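Local coordinates for protein DNA polymerase III beta subunit (Streptococcus pyogenes, PDB 2AVT) that probably encircles DNA as a ring-shaped dimeric sliding clamp and tethers the replicative polymerase to its template, at residues Ile6-Phe11 with Ile92-Lys97; Leu10-Leu15 with Asn84-Leu89; Asn133-Lys138 with Val224-Ser229; Thr258-Glu263 with Lys347-Ser352; Arg355-Thr360 with Gln370-Val375. All coordinates share one frame; numbering follows the deposited sequence.

Contact 1 of 5, residues Ile6-Phe11 with Ile92-Lys97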
# COMPACT_ATOMS: atom_id res chain seq x y z
N ILE A 6 -11.61 -28.98 -4.72
CA ILE A 6 -12.35 -27.81 -4.31
C ILE A 6 -12.25 -26.72 -5.35
O ILE A 6 -11.32 -26.70 -6.16
CB ILE A 6 -11.79 -27.28 -2.96
CG1 ILE A 6 -12.70 -26.19 -2.39
CG2 ILE A 6 -10.39 -26.70 -3.16
CD1 ILE A 6 -12.34 -25.82 -0.96
N ASN A 7 -13.22 -25.81 -5.32
CA ASN A 7 -13.25 -24.67 -6.22
C ASN A 7 -12.16 -23.72 -5.73
O ASN A 7 -12.10 -23.41 -4.53
CB ASN A 7 -14.63 -24.01 -6.15
CG ASN A 7 -14.70 -22.70 -6.91
OD1 ASN A 7 -14.15 -21.70 -6.47
ND2 ASN A 7 -15.37 -22.72 -8.06
N ARG A 8 -11.30 -23.26 -6.64
CA ARG A 8 -10.18 -22.37 -6.29
C ARG A 8 -10.61 -21.07 -5.62
O ARG A 8 -10.06 -20.68 -4.58
CB ARG A 8 -9.36 -22.06 -7.56
CG ARG A 8 -8.04 -21.32 -7.33
CD ARG A 8 -7.41 -20.91 -8.68
NE ARG A 8 -8.36 -20.12 -9.45
CZ ARG A 8 -8.25 -19.81 -10.74
NH1 ARG A 8 -7.19 -20.22 -11.44
NH2 ARG A 8 -9.21 -19.11 -11.34
N THR A 9 -11.56 -20.37 -6.22
CA THR A 9 -12.04 -19.12 -5.65
C THR A 9 -12.60 -19.30 -4.24
O THR A 9 -12.32 -18.50 -3.35
CB THR A 9 -13.09 -18.47 -6.57
OG1 THR A 9 -12.43 -17.86 -7.69
CG2 THR A 9 -13.89 -17.41 -5.83
N LEU A 10 -13.37 -20.37 -4.03
CA LEU A 10 -13.94 -20.64 -2.71
C LEU A 10 -12.82 -20.87 -1.68
O LEU A 10 -12.82 -20.31 -0.58
CB LEU A 10 -14.83 -21.88 -2.76
CG LEU A 10 -15.43 -22.41 -1.45
CD1 LEU A 10 -16.66 -21.61 -1.09
CD2 LEU A 10 -15.81 -23.88 -1.62
N PHE A 11 -11.86 -21.72 -2.05
CA PHE A 11 -10.73 -22.07 -1.19
C PHE A 11 -9.95 -20.82 -0.77
O PHE A 11 -9.68 -20.63 0.41
CB PHE A 11 -9.81 -23.05 -1.93
CG PHE A 11 -8.91 -23.84 -1.03
CD1 PHE A 11 -9.15 -23.94 0.33
CD2 PHE A 11 -7.82 -24.54 -1.55
CE1 PHE A 11 -8.35 -24.72 1.15
CE2 PHE A 11 -7.02 -25.32 -0.74
CZ PHE A 11 -7.28 -25.41 0.62
N ILE A 92 -9.94 -23.62 -12.46
CA ILE A 92 -11.00 -23.29 -11.53
C ILE A 92 -11.08 -24.26 -10.36
O ILE A 92 -11.50 -23.88 -9.27
CB ILE A 92 -12.37 -23.27 -12.25
CG1 ILE A 92 -12.31 -22.29 -13.43
CG2 ILE A 92 -13.47 -22.85 -11.29
CD1 ILE A 92 -13.59 -22.22 -14.26
N SER A 93 -10.68 -25.51 -10.58
CA SER A 93 -10.73 -26.49 -9.51
C SER A 93 -9.38 -27.10 -9.17
O SER A 93 -8.53 -27.31 -10.04
CB SER A 93 -11.73 -27.61 -9.84
OG SER A 93 -11.48 -28.17 -11.11
N ILE A 94 -9.20 -27.38 -7.89
CA ILE A 94 -7.96 -27.93 -7.39
C ILE A 94 -8.17 -29.25 -6.69
O ILE A 94 -9.11 -29.40 -5.90
CB ILE A 94 -7.29 -26.96 -6.40
CG1 ILE A 94 -7.01 -25.63 -7.09
CG2 ILE A 94 -6.00 -27.56 -5.86
CD1 ILE A 94 -6.44 -24.58 -6.19
N ASN A 95 -7.30 -30.21 -6.98
CA ASN A 95 -7.37 -31.51 -6.34
C ASN A 95 -6.22 -31.54 -5.35
O ASN A 95 -5.09 -31.19 -5.70
CB ASN A 95 -7.21 -32.62 -7.38
CG ASN A 95 -7.54 -33.98 -6.82
OD1 ASN A 95 -6.74 -34.59 -6.11
ND2 ASN A 95 -8.74 -34.47 -7.13
N VAL A 96 -6.52 -31.92 -4.12
CA VAL A 96 -5.53 -31.98 -3.05
C VAL A 96 -5.39 -33.41 -2.59
O VAL A 96 -6.34 -34.00 -2.09
CB VAL A 96 -5.97 -31.12 -1.85
CG1 VAL A 96 -4.87 -31.09 -0.81
CG2 VAL A 96 -6.32 -29.72 -2.32
N LYS A 97 -4.20 -33.98 -2.75
CA LYS A 97 -3.97 -35.36 -2.36
C LYS A 97 -2.72 -35.51 -1.52
O LYS A 97 -1.62 -35.20 -1.97
CB LYS A 97 -3.86 -36.25 -3.61
CG LYS A 97 -3.81 -37.75 -3.32
CD LYS A 97 -3.88 -38.55 -4.62
CE LYS A 97 -4.17 -40.03 -4.37
NZ LYS A 97 -4.68 -40.71 -5.60
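Ile6 and Ile94 form an antiparallel hydrogen-bonded pair: Ile6 N donates to Ile94 O at 2.8 Å, and Ile94 N returns a nearly straight bond to Ile6 O. Asn7 and Ser93 follow as a non-hydrogen-bonded pair. The backbone pairing then carries over into the first turn of the helix, where Arg8 N reaches Ile92 O at 2.7 Å. Asn7 is the N-cap of that helix. Its CG lies anti to the backbone N (chi1 172°), and OD1 takes the Leu10 N-H at 2.9 Å. Van der Waals contacts flank these bonds. The Arg8 chain crosses Ile94 at about a right angle, CG touching Ile94 CD1 at 3.8 Å, while Asn7 ND2 lies 3.7 Å from Ile92 CG2. A bend at chi3 swings the guanidinium over Ile92 N, and its NH1 bonds to Leu89 O. Strand 3-7 sits between strands 67-71 and 93-99, with Ile94 packing on Ile86 of helix 79-88 and Ile6 on Ile58 of strand 52-59.

Contact 2 of 5, residues Leu10-Leu15 with Asn84-Leu89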
# COMPACT_ATOMS: atom_id res chain seq x y z
N LEU A 10 -13.37 -20.37 -4.03
CA LEU A 10 -13.94 -20.64 -2.71
C LEU A 10 -12.82 -20.87 -1.68
O LEU A 10 -12.82 -20.31 -0.58
CB LEU A 10 -14.83 -21.88 -2.76
CG LEU A 10 -15.43 -22.41 -1.45
CD1 LEU A 10 -16.66 -21.61 -1.09
CD2 LEU A 10 -15.81 -23.88 -1.62
N PHE A 11 -11.86 -21.72 -2.05
CA PHE A 11 -10.73 -22.07 -1.19
C PHE A 11 -9.95 -20.82 -0.77
O PHE A 11 -9.68 -20.63 0.41
CB PHE A 11 -9.81 -23.05 -1.93
CG PHE A 11 -8.91 -23.84 -1.03
CD1 PHE A 11 -9.15 -23.94 0.33
CD2 PHE A 11 -7.82 -24.54 -1.55
CE1 PHE A 11 -8.35 -24.72 1.15
CE2 PHE A 11 -7.02 -25.32 -0.74
CZ PHE A 11 -7.28 -25.41 0.62
N ILE A 12 -9.61 -19.99 -1.75
CA ILE A 12 -8.85 -18.77 -1.49
C ILE A 12 -9.56 -17.84 -0.50
O ILE A 12 -8.94 -17.35 0.44
CB ILE A 12 -8.58 -17.99 -2.81
CG1 ILE A 12 -7.58 -18.77 -3.67
CG2 ILE A 12 -8.03 -16.59 -2.50
CD1 ILE A 12 -7.32 -18.14 -5.02
N HIS A 13 -10.85 -17.62 -0.69
CA HIS A 13 -11.60 -16.75 0.22
C HIS A 13 -11.52 -17.25 1.66
O HIS A 13 -11.25 -16.47 2.57
CB HIS A 13 -13.06 -16.63 -0.22
CG HIS A 13 -13.25 -15.79 -1.44
ND1 HIS A 13 -12.75 -14.51 -1.54
CD2 HIS A 13 -13.90 -16.03 -2.60
CE1 HIS A 13 -13.07 -14.00 -2.72
NE2 HIS A 13 -13.77 -14.90 -3.38
N ALA A 14 -11.75 -18.54 1.87
CA ALA A 14 -11.70 -19.12 3.21
C ALA A 14 -10.28 -19.10 3.80
O ALA A 14 -10.12 -18.93 5.01
CB ALA A 14 -12.22 -20.56 3.17
N LEU A 15 -9.27 -19.28 2.96
CA LEU A 15 -7.89 -19.27 3.40
C LEU A 15 -7.48 -17.88 3.87
O LEU A 15 -6.84 -17.73 4.91
CB LEU A 15 -6.95 -19.72 2.27
CG LEU A 15 -6.93 -21.22 1.99
CD1 LEU A 15 -6.22 -21.53 0.66
CD2 LEU A 15 -6.24 -21.93 3.15
N ASN A 84 -0.25 -18.47 -1.38
CA ASN A 84 0.29 -17.92 -2.63
C ASN A 84 0.28 -19.01 -3.72
O ASN A 84 0.00 -18.75 -4.88
CB ASN A 84 1.72 -17.40 -2.46
CG ASN A 84 1.80 -16.18 -1.57
OD1 ASN A 84 0.89 -15.34 -1.56
ND2 ASN A 84 2.89 -16.06 -0.83
N ILE A 85 0.60 -20.24 -3.33
CA ILE A 85 0.60 -21.34 -4.30
C ILE A 85 -0.82 -21.58 -4.85
O ILE A 85 -1.03 -21.59 -6.07
CB ILE A 85 1.15 -22.62 -3.68
CG1 ILE A 85 2.67 -22.53 -3.61
CG2 ILE A 85 0.74 -23.84 -4.50
CD1 ILE A 85 3.28 -23.41 -2.59
N ILE A 86 -1.78 -21.72 -3.94
CA ILE A 86 -3.18 -21.95 -4.32
C ILE A 86 -3.67 -20.83 -5.22
O ILE A 86 -4.32 -21.07 -6.23
CB ILE A 86 -4.09 -22.03 -3.06
CG1 ILE A 86 -3.78 -23.32 -2.29
CG2 ILE A 86 -5.57 -21.97 -3.47
CD1 ILE A 86 -4.06 -24.61 -3.08
N SER A 87 -3.35 -19.59 -4.85
CA SER A 87 -3.78 -18.44 -5.63
C SER A 87 -3.12 -18.39 -7.00
O SER A 87 -3.60 -17.69 -7.89
CB SER A 87 -3.47 -17.13 -4.89
OG SER A 87 -4.04 -17.13 -3.58
N SER A 88 -2.02 -19.11 -7.18
CA SER A 88 -1.31 -19.10 -8.45
C SER A 88 -1.72 -20.23 -9.39
O SER A 88 -1.31 -20.22 -10.56
CB SER A 88 0.20 -19.21 -8.23
OG SER A 88 0.56 -20.57 -8.05
N LEU A 89 -2.50 -21.19 -8.90
CA LEU A 89 -2.90 -22.33 -9.73
C LEU A 89 -3.79 -21.88 -10.87
O LEU A 89 -4.64 -21.00 -10.70
CB LEU A 89 -3.56 -23.41 -8.88
CG LEU A 89 -2.51 -24.08 -7.97
CD1 LEU A 89 -3.17 -25.08 -7.03
CD2 LEU A 89 -1.47 -24.78 -8.84
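The Phe11 ring has Leu15 CD1 over the centre of one face, 3.7 Å above the plane, while Ile86 comes in obliquely from the other helix. The Phe11 and Ile86 side chains cross at about a right angle, Ile86 touching the CD2-CE2 side of the ring, its CD1 lying 3.8 Å from Phe11 CE2. The other branch of Ile86 serves the rest of helix 8-18: CG2 meets Ile12 CG1 at 3.8 Å, the two side chains sliding past each other in opposite directions, and Leu15 CD1 at 4.2 Å. Helices 8-18 and 79-88 pack here as the antiparallel pair of one clamp domain, their local axes 9.9 Å apart and 155° between their directions. Ile12, with CG1 anti to its carbonyl carbon (chi1 -70°), extends CD1 across to Ser87 CA at 3.6 Å. CD1 also meets Ser87 OG, a hydroxyl whose hydrogen bond runs back to Ile83 O within its own helix. Ser88 O, in the same helix, accepts from Arg277 of the second subunit, and Ile85 packs on Ile281 of that subunit.

Contact 3 of 5, residues Asn133-Lys138 with Val224-Ser229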
# COMPACT_ATOMS: atom_id res chain seq x y z
N ASN A 133 -25.57 -22.09 26.93
CA ASN A 133 -26.06 -20.75 27.28
C ASN A 133 -25.37 -19.64 26.49
O ASN A 133 -24.59 -18.86 27.03
CB ASN A 133 -25.87 -20.49 28.77
CG ASN A 133 -26.62 -21.48 29.63
OD1 ASN A 133 -27.85 -21.55 29.58
ND2 ASN A 133 -25.89 -22.25 30.43
N PRO A 134 -25.68 -19.55 25.19
CA PRO A 134 -25.11 -18.56 24.28
C PRO A 134 -25.77 -17.20 24.32
O PRO A 134 -27.00 -17.09 24.47
CB PRO A 134 -25.29 -19.21 22.92
CG PRO A 134 -26.63 -19.86 23.08
CD PRO A 134 -26.54 -20.50 24.45
N LEU A 135 -24.96 -16.15 24.21
CA LEU A 135 -25.46 -14.79 24.15
C LEU A 135 -25.53 -14.52 22.66
O LEU A 135 -24.52 -14.65 21.95
CB LEU A 135 -24.48 -13.81 24.80
CG LEU A 135 -24.77 -12.34 24.46
CD1 LEU A 135 -26.10 -11.93 25.08
CD2 LEU A 135 -23.65 -11.45 24.96
N ILE A 136 -26.71 -14.17 22.16
CA ILE A 136 -26.85 -13.92 20.74
C ILE A 136 -26.83 -12.43 20.40
O ILE A 136 -27.65 -11.66 20.89
CB ILE A 136 -28.15 -14.55 20.21
CG1 ILE A 136 -28.18 -16.04 20.55
CG2 ILE A 136 -28.26 -14.36 18.71
CD1 ILE A 136 -29.37 -16.75 19.96
N LEU A 137 -25.89 -12.03 19.55
CA LEU A 137 -25.78 -10.64 19.14
C LEU A 137 -25.75 -10.51 17.62
O LEU A 137 -25.18 -11.35 16.93
CB LEU A 137 -24.51 -10.01 19.71
CG LEU A 137 -24.38 -9.94 21.23
CD1 LEU A 137 -23.04 -9.31 21.61
CD2 LEU A 137 -25.53 -9.12 21.80
N LYS A 138 -26.35 -9.45 17.11
CA LYS A 138 -26.35 -9.22 15.68
C LYS A 138 -24.95 -8.78 15.29
O LYS A 138 -24.29 -8.04 16.02
CB LYS A 138 -27.36 -8.15 15.29
CG LYS A 138 -28.81 -8.57 15.53
CD LYS A 138 -29.78 -7.68 14.75
CE LYS A 138 -31.22 -8.13 14.94
NZ LYS A 138 -32.15 -7.30 14.11
N VAL A 224 -22.08 -15.78 21.28
CA VAL A 224 -20.91 -15.43 22.07
C VAL A 224 -20.84 -16.28 23.34
O VAL A 224 -21.80 -16.30 24.12
CB VAL A 224 -20.94 -13.93 22.47
CG1 VAL A 224 -19.61 -13.53 23.12
CG2 VAL A 224 -21.20 -13.06 21.26
N PHE A 225 -19.73 -16.97 23.55
CA PHE A 225 -19.54 -17.81 24.73
C PHE A 225 -18.36 -17.30 25.54
O PHE A 225 -17.37 -16.81 24.98
CB PHE A 225 -19.29 -19.26 24.33
CG PHE A 225 -20.37 -19.86 23.49
CD1 PHE A 225 -21.46 -20.47 24.08
CD2 PHE A 225 -20.31 -19.80 22.11
CE1 PHE A 225 -22.47 -21.01 23.30
CE2 PHE A 225 -21.31 -20.33 21.33
CZ PHE A 225 -22.40 -20.94 21.93
N PHE A 226 -18.46 -17.40 26.86
CA PHE A 226 -17.38 -16.92 27.72
C PHE A 226 -16.73 -18.01 28.56
O PHE A 226 -17.35 -19.02 28.89
CB PHE A 226 -17.87 -15.84 28.69
CG PHE A 226 -18.52 -14.66 28.03
CD1 PHE A 226 -19.82 -14.75 27.55
CD2 PHE A 226 -17.85 -13.46 27.93
CE1 PHE A 226 -20.44 -13.65 26.98
CE2 PHE A 226 -18.46 -12.35 27.36
CZ PHE A 226 -19.76 -12.44 26.88
N SER A 227 -15.47 -17.78 28.88
CA SER A 227 -14.68 -18.66 29.73
C SER A 227 -13.83 -17.63 30.45
O SER A 227 -13.84 -16.45 30.09
CB SER A 227 -13.80 -19.61 28.91
OG SER A 227 -12.57 -19.00 28.57
N PRO A 228 -13.09 -18.04 31.49
CA PRO A 228 -12.27 -17.04 32.19
C PRO A 228 -11.12 -16.49 31.34
O PRO A 228 -10.81 -15.29 31.41
CB PRO A 228 -11.75 -17.81 33.41
CG PRO A 228 -12.81 -18.86 33.63
CD PRO A 228 -13.11 -19.32 32.22
N SER A 229 -10.50 -17.35 30.54
CA SER A 229 -9.36 -16.94 29.73
C SER A 229 -9.66 -16.43 28.33
O SER A 229 -8.86 -15.70 27.74
CB SER A 229 -8.33 -18.08 29.66
OG SER A 229 -8.96 -19.29 29.26
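Val224 and Leu135 pair as antiparallel neighbours, the hydrogen-bonded kind, placing short strand 135-138 at the outer end of its sheet, beside strand 221-226 of the central clamp domain. Both bonds join these two residues: Val224 N to Leu135 O at 2.8 Å, and the longer Leu135 N to Val224 O at 3.2 Å. Their side chains share one face of the sheet, with Leu135 CB and Val224 CB 4.2 Å apart. Val224 turns CG2, the branch anti to its carbonyl carbon, toward Leu137 and meets CD1 at 4.2 Å, the two side chains crossing obliquely. Leu135 extends CD2 to the edge of the Phe226 ring, close to its plane and 4.4 Å from CE1. The Phe226 ring also meets Phe199, and Val224 packs on Ile231 and Phe233 of the next strand. Phe225 points its ring back at the start of the other segment. There Pro134 CB approaches obliquely, lying 3.4 Å from Phe225 CE1 and 3.5 Å from Phe225 CZ.

Contact 4 of 5, residues Thr258-Glu263 with Lys347-Ser352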
# COMPACT_ATOMS: atom_id res chain seq x y z
N THR A 258 -21.07 15.13 34.87
CA THR A 258 -22.44 15.44 35.23
C THR A 258 -23.04 16.46 34.26
O THR A 258 -23.59 16.09 33.22
CB THR A 258 -22.51 16.03 36.65
OG1 THR A 258 -21.77 15.19 37.55
CG2 THR A 258 -23.96 16.12 37.12
N GLU A 259 -22.93 17.74 34.59
CA GLU A 259 -23.47 18.79 33.74
C GLU A 259 -22.43 19.39 32.81
O GLU A 259 -21.28 18.96 32.77
CB GLU A 259 -24.07 19.92 34.59
CG GLU A 259 -25.33 19.53 35.37
CD GLU A 259 -25.96 20.71 36.10
OE1 GLU A 259 -26.46 21.64 35.42
OE2 GLU A 259 -25.95 20.71 37.35
N PHE A 260 -22.86 20.39 32.05
CA PHE A 260 -22.00 21.09 31.11
C PHE A 260 -22.42 22.55 31.07
O PHE A 260 -23.59 22.87 31.25
CB PHE A 260 -22.12 20.46 29.72
CG PHE A 260 -23.51 20.46 29.16
CD1 PHE A 260 -24.37 19.40 29.40
CD2 PHE A 260 -23.96 21.51 28.38
CE1 PHE A 260 -25.65 19.39 28.87
CE2 PHE A 260 -25.24 21.50 27.85
CZ PHE A 260 -26.08 20.44 28.09
N GLU A 261 -21.46 23.43 30.85
CA GLU A 261 -21.72 24.87 30.81
C GLU A 261 -21.85 25.39 29.40
O GLU A 261 -22.38 26.48 29.17
CB GLU A 261 -20.59 25.62 31.52
CG GLU A 261 -20.43 25.27 32.98
CD GLU A 261 -21.54 25.84 33.84
OE1 GLU A 261 -21.67 27.08 33.88
OE2 GLU A 261 -22.27 25.04 34.47
N THR A 262 -21.34 24.61 28.45
CA THR A 262 -21.38 25.01 27.05
C THR A 262 -21.71 23.83 26.15
O THR A 262 -21.33 22.69 26.43
CB THR A 262 -20.02 25.60 26.62
OG1 THR A 262 -19.65 26.66 27.51
CG2 THR A 262 -20.10 26.14 25.20
N GLU A 263 -22.43 24.11 25.07
CA GLU A 263 -22.81 23.09 24.10
C GLU A 263 -22.75 23.68 22.71
O GLU A 263 -23.21 24.80 22.49
CB GLU A 263 -24.23 22.59 24.34
CG GLU A 263 -24.73 21.69 23.20
CD GLU A 263 -26.23 21.41 23.25
OE1 GLU A 263 -26.69 20.84 24.27
OE2 GLU A 263 -26.93 21.76 22.28
N LYS A 347 -22.75 16.62 18.85
CA LYS A 347 -23.04 17.53 19.95
C LYS A 347 -21.88 17.52 20.93
O LYS A 347 -21.55 16.48 21.49
CB LYS A 347 -24.32 17.08 20.66
CG LYS A 347 -25.47 18.06 20.57
CD LYS A 347 -26.67 17.52 21.35
CE LYS A 347 -27.81 18.53 21.38
NZ LYS A 347 -29.00 17.98 22.10
N ILE A 348 -21.26 18.67 21.15
CA ILE A 348 -20.14 18.74 22.07
C ILE A 348 -20.49 19.52 23.33
O ILE A 348 -21.00 20.64 23.25
CB ILE A 348 -18.90 19.38 21.40
CG1 ILE A 348 -18.60 18.67 20.07
CG2 ILE A 348 -17.69 19.27 22.33
CD1 ILE A 348 -17.30 19.09 19.41
N HIS A 349 -20.21 18.93 24.48
CA HIS A 349 -20.50 19.54 25.77
C HIS A 349 -19.22 19.84 26.55
O HIS A 349 -18.46 18.93 26.86
CB HIS A 349 -21.38 18.62 26.62
CG HIS A 349 -22.77 18.47 26.10
ND1 HIS A 349 -23.68 17.60 26.65
CD2 HIS A 349 -23.42 19.10 25.08
CE1 HIS A 349 -24.83 17.69 26.00
NE2 HIS A 349 -24.70 18.59 25.04
N PHE A 350 -19.01 21.11 26.87
CA PHE A 350 -17.82 21.53 27.61
C PHE A 350 -18.12 22.04 29.02
O PHE A 350 -19.19 22.59 29.28
CB PHE A 350 -17.09 22.69 26.91
CG PHE A 350 -16.73 22.44 25.48
CD1 PHE A 350 -17.63 22.70 24.46
CD2 PHE A 350 -15.45 22.02 25.14
CE1 PHE A 350 -17.27 22.57 23.13
CE2 PHE A 350 -15.08 21.88 23.81
CZ PHE A 350 -15.99 22.16 22.81
N LEU A 351 -17.16 21.85 29.91
CA LEU A 351 -17.24 22.35 31.27
C LEU A 351 -16.20 23.47 31.33
O LEU A 351 -16.37 24.51 30.70
CB LEU A 351 -16.90 21.27 32.30
CG LEU A 351 -18.10 20.46 32.79
CD1 LEU A 351 -17.70 19.57 33.96
CD2 LEU A 351 -19.20 21.43 33.23
N SER A 352 -15.11 23.24 32.07
CA SER A 352 -14.05 24.24 32.20
C SER A 352 -12.89 23.94 31.26
O SER A 352 -12.78 22.84 30.71
CB SER A 352 -13.52 24.27 33.64
OG SER A 352 -12.48 23.33 33.83
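Phe260 and His349 lie face to face, their ring centroids 3.7 Å apart and planes 18° off parallel. The rings overlap almost squarely; His349 ND1 stands toward the rim of the phenyl ring, 3.4 Å from Phe260 CD1. Phe260 takes up this stack with CG between its backbone N and carbonyl carbon (chi1 58°). Glu263 runs beside the imidazole, pointing the same way: CG lies 3.5 Å from His349 CD2, and the carboxylate is only slightly turned from the ring plane. His349 NE2 makes a weak hydrogen bond to Glu263 OE1 at 3.1 Å. Lys347 slants past the carboxylate, its CE 3.5 Å from Glu263 OE2. In the backbone, Phe350 O accepts from both Glu261 N at 2.9 Å and Thr262 N, a classic beta bulge at the start of strand 262-267. Phe350 N bonds back to Thr262 O. Next to the bulge, Leu351 sets CD2 against Glu259 O, a buried carbonyl for which the model has no hydrogen-bonding partner. Lys347 NZ is 4.3 Å from Glu263 OE1, too far for direct pairing, yet its charge would probably favour an ionised carboxylate. That carboxylate could in turn polarise the imidazole stacked on Phe260.

Contact 5 of 5, residues Arg355-Thr360 with Gln370-Val375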
# COMPACT_ATOMS: atom_id res chain seq x y z
N ARG A 355 -11.34 20.67 32.06
CA ARG A 355 -12.19 19.50 32.30
C ARG A 355 -12.48 18.77 31.00
O ARG A 355 -12.55 19.37 29.92
CB ARG A 355 -13.51 19.90 32.97
CG ARG A 355 -13.36 20.46 34.38
CD ARG A 355 -12.41 19.60 35.21
NE ARG A 355 -12.32 20.08 36.59
CZ ARG A 355 -13.25 19.86 37.52
NH1 ARG A 355 -14.34 19.17 37.22
NH2 ARG A 355 -13.09 20.34 38.75
N PRO A 356 -12.63 17.45 31.08
CA PRO A 356 -12.92 16.65 29.88
C PRO A 356 -14.23 17.09 29.24
O PRO A 356 -15.23 17.30 29.93
CB PRO A 356 -13.00 15.23 30.43
CG PRO A 356 -12.00 15.27 31.55
CD PRO A 356 -12.32 16.58 32.22
N PHE A 357 -14.23 17.24 27.91
CA PHE A 357 -15.43 17.62 27.19
C PHE A 357 -15.96 16.39 26.46
O PHE A 357 -15.19 15.60 25.92
CB PHE A 357 -15.14 18.77 26.20
CG PHE A 357 -14.09 18.46 25.17
CD1 PHE A 357 -12.74 18.62 25.47
CD2 PHE A 357 -14.44 18.07 23.89
CE1 PHE A 357 -11.77 18.39 24.51
CE2 PHE A 357 -13.48 17.84 22.93
CZ PHE A 357 -12.14 18.00 23.23
N THR A 358 -17.29 16.23 26.47
CA THR A 358 -17.92 15.07 25.85
C THR A 358 -18.49 15.32 24.46
O THR A 358 -18.85 16.44 24.10
CB THR A 358 -19.08 14.54 26.71
OG1 THR A 358 -20.11 15.54 26.77
CG2 THR A 358 -18.60 14.22 28.11
N LEU A 359 -18.58 14.24 23.69
CA LEU A 359 -19.10 14.29 22.34
C LEU A 359 -20.14 13.17 22.20
O LEU A 359 -19.93 12.06 22.68
CB LEU A 359 -17.97 14.07 21.32
CG LEU A 359 -16.60 14.73 21.51
CD1 LEU A 359 -16.78 16.22 21.70
CD2 LEU A 359 -15.88 14.14 22.71
N THR A 360 -21.26 13.48 21.56
CA THR A 360 -22.30 12.49 21.34
C THR A 360 -22.90 12.75 19.97
O THR A 360 -22.96 13.89 19.52
CB THR A 360 -23.44 12.57 22.42
OG1 THR A 360 -24.07 13.85 22.37
CG2 THR A 360 -22.87 12.35 23.81
N GLN A 370 -18.34 9.94 24.09
CA GLN A 370 -16.88 9.95 24.03
C GLN A 370 -16.40 11.10 24.91
O GLN A 370 -17.03 12.16 24.95
CB GLN A 370 -16.39 10.13 22.59
CG GLN A 370 -16.74 8.97 21.67
CD GLN A 370 -16.20 9.17 20.27
OE1 GLN A 370 -15.03 8.91 20.01
NE2 GLN A 370 -17.05 9.64 19.38
N LEU A 371 -15.28 10.88 25.59
CA LEU A 371 -14.71 11.86 26.51
C LEU A 371 -13.26 12.18 26.10
O LEU A 371 -12.47 11.28 25.85
CB LEU A 371 -14.74 11.26 27.93
CG LEU A 371 -14.68 12.11 29.20
CD1 LEU A 371 -15.95 12.93 29.33
CD2 LEU A 371 -14.54 11.19 30.42
N ILE A 372 -12.93 13.47 26.02
CA ILE A 372 -11.59 13.90 25.65
C ILE A 372 -11.02 14.88 26.67
O ILE A 372 -11.61 15.93 26.94
CB ILE A 372 -11.57 14.61 24.28
CG1 ILE A 372 -11.91 13.62 23.17
CG2 ILE A 372 -10.20 15.24 24.04
CD1 ILE A 372 -12.01 14.27 21.80
N THR A 373 -9.86 14.55 27.22
CA THR A 373 -9.21 15.41 28.20
C THR A 373 -8.44 16.51 27.49
O THR A 373 -7.66 16.26 26.56
CB THR A 373 -8.25 14.61 29.08
OG1 THR A 373 -8.99 13.62 29.80
CG2 THR A 373 -7.53 15.53 30.05
N PRO A 374 -8.65 17.77 27.91
CA PRO A 374 -7.98 18.93 27.32
C PRO A 374 -6.57 19.17 27.87
O PRO A 374 -6.10 18.45 28.76
CB PRO A 374 -8.93 20.07 27.66
CG PRO A 374 -9.41 19.67 29.03
CD PRO A 374 -9.66 18.18 28.90
N VAL A 375 -5.91 20.18 27.34
CA VAL A 375 -4.56 20.53 27.75
C VAL A 375 -4.54 21.90 28.44
O VAL A 375 -4.97 22.90 27.87
CB VAL A 375 -3.60 20.57 26.53
CG1 VAL A 375 -2.20 20.97 26.97
CG2 VAL A 375 -3.57 19.20 25.85
O HOH W 1 -19.58 10.03 20.76
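Leu359 O is gripped by two donors: Gln370 N at 3.0 Å and a water at 2.8 Å. The same water accepts from Gln370 NE2, so it bridges the backbone of one strand to a side chain of the other; Gln370 OE1 bonds to Ser337. Leu359 N donates to Gln370 O at 2.9 Å, closing one hydrogen-bonded pair. Phe357 and Ile372 make the next, Phe357 N to Ile372 O and Ile372 N to Phe357 O, both 3.1 Å. Between them sits the non-hydrogen-bonded pair Thr358 and Leu371.

On the face of the sheet carrying Phe357, Leu359 and Ile372, the packing is aromatic on aliphatic. Ile372 CB stands over the phenyl face, 3.9 Å from the Phe357 centroid and 25° off the ring normal, a CH-pi contact. Its CG2 touches Phe357 CZ, and its CD1 reaches Leu359 CD2. With CG between the backbone N and carbonyl carbon (chi1 59°), the Phe357 ring leans across to the partner strand, CD1 coming 3.3 Å from Ile372 O; it also meets Phe329 and Phe350. Beyond the paired strands, Pro356 CB rests on Leu371 CG at 3.8 Å, and Pro374 packs against the Arg355 carbonyl. The whole is an antiparallel beta hairpin, strands 357-361 and 367-372, whose second strand pairs with strand 184-191 and so continues the sheet from the C-terminal to the central clamp domain.

From the N terminus, residues 6-11 and 10-15 open contacts 1 and 2 together. Contact 2 closes first, on helix 79-88, and contact 1 just after it on strand 93-99, so the smaller loop nests within the larger; the two touch where Ile94 CD1 packs on Leu89 CD1. Contact 3 then closes a separate loop of 85 residues in the central domain, and contact 4 one of 83 in the C-terminal domain. Contact 5 is a local hairpin that follows it directly. Strands 345-350 and 357-361 are sheet neighbours, joining contacts 4 and 5, whose centres are 9 Å apart. Contacts 1 and 4 lie about 59 Å apart between centres.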